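Local coordinates for protein Rik1-associated factor 1 (Schizosaccharomyces pombe, PDB 4O9D) that serves, as a WD-repeat beta-propeller subunit of the Clr4 methyltransferase complex, the establishment of heterochromatin through methylation of histone H3 to form H3K9me, at residues T50-L62 against E86-S98. Residues are numbered along the deposited sequence; the frame is centred on the assembly and turned at random.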
loop_
_atom_site.group_PDB
_atom_site.type_symbol
_atom_site.label_atom_id
_atom_site.label_comp_id
_atom_site.label_asym_id
_atom_site.label_seq_id
_atom_site.Cartn_x
_atom_site.Cartn_y
_atom_site.Cartn_z
ATOM N N THR A 50 0.566 0.747 -13.516
ATOM C CA THR A 50 -0.140 1.932 -13.989
ATOM C C THR A 50 -0.485 1.828 -15.482
ATOM O O THR A 50 -0.047 0.912 -16.172
ATOM C CB THR A 50 0.693 3.207 -13.749
ATOM O OG1 THR A 50 1.884 3.155 -14.536
ATOM C CG2 THR A 50 1.076 3.344 -12.265
ATOM N N ALA A 51 -1.287 2.770 -15.964
ATOM C CA ALA A 51 -1.515 2.934 -17.384
ATOM C C ALA A 51 -0.301 3.652 -17.924
ATOM O O ALA A 51 0.391 4.347 -17.176
ATOM C CB ALA A 51 -2.737 3.791 -17.607
ATOM N N GLN A 52 -0.031 3.515 -19.212
ATOM C CA GLN A 52 0.864 4.474 -19.856
ATOM C C GLN A 52 0.169 5.089 -21.064
ATOM O O GLN A 52 -0.181 4.405 -22.028
ATOM C CB GLN A 52 2.233 3.874 -20.180
ATOM C CG GLN A 52 3.167 3.836 -18.954
ATOM C CD GLN A 52 3.057 5.084 -18.060
ATOM O OE1 GLN A 52 2.840 6.199 -18.547
ATOM N NE2 GLN A 52 3.199 4.891 -16.746
ATOM N N ASP A 53 -0.020 6.400 -20.962
ATOM C CA ASP A 53 -1.037 7.145 -21.702
ATOM C C ASP A 53 -0.929 7.099 -23.231
ATOM O O ASP A 53 -1.943 7.194 -23.927
ATOM C CB ASP A 53 -1.021 8.599 -21.212
ATOM C CG ASP A 53 -1.129 8.700 -19.691
ATOM O OD1 ASP A 53 -1.932 7.940 -19.104
ATOM O OD2 ASP A 53 -0.401 9.516 -19.078
ATOM N N GLY A 54 0.284 6.950 -23.752
ATOM C CA GLY A 54 0.481 6.886 -25.191
ATOM C C GLY A 54 1.085 5.565 -25.637
ATOM O O GLY A 54 1.487 5.415 -26.794
ATOM N N ALA A 55 1.126 4.594 -24.729
ATOM C CA ALA A 55 1.938 3.396 -24.934
ATOM C C ALA A 55 1.136 2.153 -25.318
ATOM O O ALA A 55 -0.040 2.007 -24.952
ATOM C CB ALA A 55 2.777 3.113 -23.692
ATOM N N TYR A 56 1.802 1.268 -26.061
ATOM C CA TYR A 56 1.234 -0.002 -26.493
ATOM C C TYR A 56 1.313 -1.007 -25.352
ATOM O O TYR A 56 2.380 -1.204 -24.759
ATOM C CB TYR A 56 1.992 -0.528 -27.721
ATOM C CG TYR A 56 1.540 -1.894 -28.216
ATOM C CD1 TYR A 56 0.228 -2.114 -28.636
ATOM C CD2 TYR A 56 2.433 -2.961 -28.279
ATOM C CE1 TYR A 56 -0.182 -3.369 -29.091
ATOM C CE2 TYR A 56 2.034 -4.209 -28.734
ATOM C CZ TYR A 56 0.729 -4.411 -29.136
ATOM O OH TYR A 56 0.341 -5.660 -29.583
ATOM N N ASN A 57 0.183 -1.644 -25.044
ATOM C CA ASN A 57 0.146 -2.622 -23.967
ATOM C C ASN A 57 -0.813 -3.785 -24.244
ATOM O O ASN A 57 -1.956 -3.776 -23.793
ATOM C CB ASN A 57 -0.236 -1.930 -22.662
ATOM C CG ASN A 57 -1.598 -1.269 -22.733
ATOM O OD1 ASN A 57 -2.235 -1.233 -23.794
ATOM N ND2 ASN A 57 -2.053 -0.739 -21.603
ATOM N N ARG A 58 -0.333 -4.786 -24.979
ATOM C CA ARG A 58 -1.128 -5.972 -25.288
ATOM C C ARG A 58 -1.547 -6.650 -23.987
ATOM O O ARG A 58 -2.726 -6.935 -23.773
ATOM C CB ARG A 58 -0.319 -6.952 -26.149
ATOM C CG ARG A 58 -1.163 -7.848 -27.072
ATOM C CD ARG A 58 -0.795 -9.343 -26.944
ATOM N NE ARG A 58 0.651 -9.562 -26.848
ATOM C CZ ARG A 58 1.234 -10.759 -26.808
ATOM N NH1 ARG A 58 2.562 -10.855 -26.717
ATOM N NH2 ARG A 58 0.491 -11.861 -26.867
ATOM N N LEU A 59 -0.561 -6.905 -23.126
ATOM C CA LEU A 59 -0.791 -7.465 -21.796
ATOM C C LEU A 59 -0.445 -6.384 -20.750
ATOM O O LEU A 59 0.022 -5.299 -21.111
ATOM C CB LEU A 59 0.037 -8.747 -21.605
ATOM C CG LEU A 59 -0.060 -9.786 -22.743
ATOM C CD1 LEU A 59 0.891 -10.968 -22.507
ATOM C CD2 LEU A 59 -1.495 -10.295 -22.972
ATOM N N GLY A 60 -0.690 -6.666 -19.470
ATOM C CA GLY A 60 -0.709 -5.628 -18.443
ATOM C C GLY A 60 -2.139 -5.150 -18.357
ATOM O O GLY A 60 -2.872 -5.292 -19.346
ATOM N N ASN A 61 -2.569 -4.568 -17.238
ATOM C CA ASN A 61 -1.713 -4.123 -16.142
ATOM C C ASN A 61 -1.997 -4.891 -14.834
ATOM O O ASN A 61 -1.753 -4.377 -13.737
ATOM C CB ASN A 61 -1.985 -2.632 -15.919
ATOM C CG ASN A 61 -3.480 -2.341 -15.727
ATOM O OD1 ASN A 61 -4.325 -3.162 -16.079
ATOM N ND2 ASN A 61 -3.803 -1.176 -15.166
ATOM N N LEU A 62 -2.501 -6.120 -14.953
ATOM C CA LEU A 62 -2.984 -6.872 -13.780
ATOM C C LEU A 62 -2.667 -8.373 -13.881
ATOM O O LEU A 62 -3.252 -9.094 -14.697
ATOM C CB LEU A 62 -4.503 -6.644 -13.584
ATOM C CG LEU A 62 -5.102 -7.376 -12.375
ATOM C CD1 LEU A 62 -4.479 -6.883 -11.059
ATOM C CD2 LEU A 62 -6.639 -7.267 -12.345
ATOM N N GLU A 86 -10.530 2.770 -28.885
ATOM C CA GLU A 86 -9.784 1.558 -28.549
ATOM C C GLU A 86 -9.416 1.572 -27.068
ATOM O O GLU A 86 -8.656 2.432 -26.621
ATOM C CB GLU A 86 -8.504 1.457 -29.390
ATOM C CG GLU A 86 -8.726 1.440 -30.907
ATOM C CD GLU A 86 -9.495 0.213 -31.384
ATOM O OE1 GLU A 86 -10.645 0.371 -31.852
ATOM O OE2 GLU A 86 -8.947 -0.908 -31.297
ATOM N N LYS A 87 -9.938 0.608 -26.315
ATOM C CA LYS A 87 -9.782 0.591 -24.861
ATOM C C LYS A 87 -8.330 0.744 -24.388
ATOM O O LYS A 87 -7.405 0.154 -24.952
ATOM C CB LYS A 87 -10.364 -0.701 -24.302
ATOM C CG LYS A 87 -9.385 -1.849 -24.271
ATOM C CD LYS A 87 -10.096 -3.140 -23.916
ATOM C CE LYS A 87 -9.200 -4.062 -23.117
ATOM N NZ LYS A 87 -9.837 -5.392 -22.949
ATOM N N GLU A 88 -8.145 1.563 -23.356
ATOM C CA GLU A 88 -6.851 1.702 -22.699
ATOM C C GLU A 88 -7.007 1.294 -21.238
ATOM O O GLU A 88 -8.051 1.505 -20.629
ATOM C CB GLU A 88 -6.312 3.136 -22.807
ATOM C CG GLU A 88 -5.325 3.346 -23.975
ATOM C CD GLU A 88 -4.547 4.662 -23.880
ATOM O OE1 GLU A 88 -3.292 4.643 -23.984
ATOM O OE2 GLU A 88 -5.193 5.720 -23.707
ATOM N N TYR A 89 -5.962 0.706 -20.679
ATOM C CA TYR A 89 -6.010 0.228 -19.304
ATOM C C TYR A 89 -5.953 1.371 -18.283
ATOM O O TYR A 89 -5.301 2.396 -18.514
ATOM C CB TYR A 89 -4.897 -0.795 -19.092
ATOM C CG TYR A 89 -5.237 -2.080 -19.793
ATOM C CD1 TYR A 89 -6.114 -2.986 -19.220
ATOM C CD2 TYR A 89 -4.732 -2.366 -21.051
ATOM C CE1 TYR A 89 -6.447 -4.150 -19.858
ATOM C CE2 TYR A 89 -5.065 -3.537 -21.706
ATOM C CZ TYR A 89 -5.927 -4.421 -21.105
ATOM O OH TYR A 89 -6.269 -5.588 -21.745
ATOM N N SER A 90 -6.679 1.190 -17.177
ATOM C CA SER A 90 -6.675 2.136 -16.060
ATOM C C SER A 90 -5.759 1.653 -14.933
ATOM O O SER A 90 -5.828 0.504 -14.520
ATOM C CB SER A 90 -8.086 2.303 -15.484
ATOM O OG SER A 90 -9.045 2.552 -16.495
ATOM N N THR A 91 -4.934 2.557 -14.426
ATOM C CA THR A 91 -4.078 2.296 -13.276
ATOM C C THR A 91 -4.705 1.460 -12.152
ATOM O O THR A 91 -5.782 1.763 -11.646
ATOM C CB THR A 91 -3.610 3.627 -12.697
ATOM O OG1 THR A 91 -2.799 4.288 -13.680
ATOM C CG2 THR A 91 -2.797 3.415 -11.400
ATOM N N ILE A 92 -4.002 0.414 -11.743
ATOM C CA ILE A 92 -4.418 -0.368 -10.592
ATOM C C ILE A 92 -3.983 0.385 -9.351
ATOM O O ILE A 92 -2.799 0.697 -9.193
ATOM C CB ILE A 92 -3.789 -1.772 -10.569
ATOM C CG1 ILE A 92 -4.177 -2.545 -11.836
ATOM C CG2 ILE A 92 -4.234 -2.534 -9.296
ATOM C CD1 ILE A 92 -5.635 -2.889 -11.919
ATOM N N SER A 93 -4.933 0.678 -8.469
ATOM C CA SER A 93 -4.625 1.510 -7.322
ATOM C C SER A 93 -4.392 0.653 -6.074
ATOM O O SER A 93 -3.592 1.006 -5.216
ATOM C CB SER A 93 -5.726 2.567 -7.105
ATOM O OG SER A 93 -6.980 1.952 -6.864
ATOM N N ASP A 94 -5.055 -0.488 -5.968
ATOM C CA ASP A 94 -4.787 -1.363 -4.842
ATOM C C ASP A 94 -5.300 -2.753 -5.159
ATOM O O ASP A 94 -6.046 -2.952 -6.108
ATOM C CB ASP A 94 -5.432 -0.829 -3.550
ATOM C CG ASP A 94 -4.582 -1.133 -2.280
ATOM O OD1 ASP A 94 -3.599 -1.909 -2.377
ATOM O OD2 ASP A 94 -4.910 -0.600 -1.193
ATOM N N LEU A 95 -4.879 -3.720 -4.368
ATOM C CA LEU A 95 -5.403 -5.065 -4.484
ATOM C C LEU A 95 -5.037 -5.842 -3.246
ATOM O O LEU A 95 -4.081 -5.499 -2.549
ATOM C CB LEU A 95 -4.901 -5.766 -5.751
ATOM C CG LEU A 95 -3.509 -5.433 -6.278
ATOM C CD1 LEU A 95 -2.441 -5.953 -5.355
ATOM C CD2 LEU A 95 -3.352 -6.021 -7.684
ATOM N N CYS A 96 -5.833 -6.857 -2.944
ATOM C CA CYS A 96 -5.548 -7.692 -1.793
ATOM C C CYS A 96 -6.273 -9.008 -1.983
ATOM O O CYS A 96 -7.362 -9.049 -2.550
ATOM C CB CYS A 96 -5.989 -7.008 -0.499
ATOM S SG CYS A 96 -7.668 -6.383 -0.539
ATOM N N PHE A 97 -5.650 -10.077 -1.523
ATOM C CA PHE A 97 -6.243 -11.404 -1.617
ATOM C C PHE A 97 -7.222 -11.631 -0.481
ATOM O O PHE A 97 -7.024 -11.140 0.633
ATOM C CB PHE A 97 -5.148 -12.465 -1.549
ATOM C CG PHE A 97 -4.403 -12.650 -2.844
ATOM C CD1 PHE A 97 -4.902 -13.499 -3.825
ATOM C CD2 PHE A 97 -3.210 -11.989 -3.085
ATOM C CE1 PHE A 97 -4.220 -13.690 -5.011
ATOM C CE2 PHE A 97 -2.524 -12.174 -4.290
ATOM C CZ PHE A 97 -3.036 -13.030 -5.246
ATOM N N SER A 98 -8.276 -12.389 -0.770
ATOM C CA SER A 98 -9.287 -12.721 0.221
ATOM C C SER A 98 -8.731 -13.573 1.342
ATOM O O SER A 98 -7.815 -14.376 1.132
ATOM C CB SER A 98 -10.437 -13.473 -0.461
ATOM O OG SER A 98 -11.246 -14.085 0.505
#
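The side-chain amide of Asn61 is gripped from several directions: its ND2 gives a hydrogen bond to Ser90 O (2.7 Å) and another to Ser49 O, while OD1 pairs with Ser77 OG. Ser90 O lies almost in the plane of the amide, yet ND2 sits above the carbonyl plane of Ser90 and the bond is bent, 140° at the hydrogen. CG lies between the backbone N and the carbonyl carbon, which turns the short amide toward the break in strand 87-97, at Ser90; asparagine suits the place because it both donates and accepts. A straighter bond (167°) runs from Ala51 N to Thr91 OG1 at 3.1 Å, using the threonine hydroxyl as acceptor. Beside it the two threonines point the same way, and Thr50 OG1 turns to Asp32 N.

The ring of Tyr89 lies along the loop, its flat face broad enough for Gly60 O, 3.5 Å above the plane and over its centre. The amide of Asn57 meets the ring edge, its plane 80° from the ring's. Were Tyr89 cut back to an alanine, Gly60 O would probably lose the face beneath it and the Asn57 amide become freer to turn. Glycine fits position 60 because a side chain there would strike the preceding carbonyl O. Inward, Leu62 CD1 packs on Leu95 CD2 at 3.7 Å, branched aliphatic side chains suiting this buried end.

Residues 50-61 link strands 44-49 and 62-66 of one propeller blade, and strand 87-97 belongs to the next. Each hydrogen bond between them pairs a backbone atom with a side chain, so this blade junction probably depends on polar groups at Asn61 and Thr91.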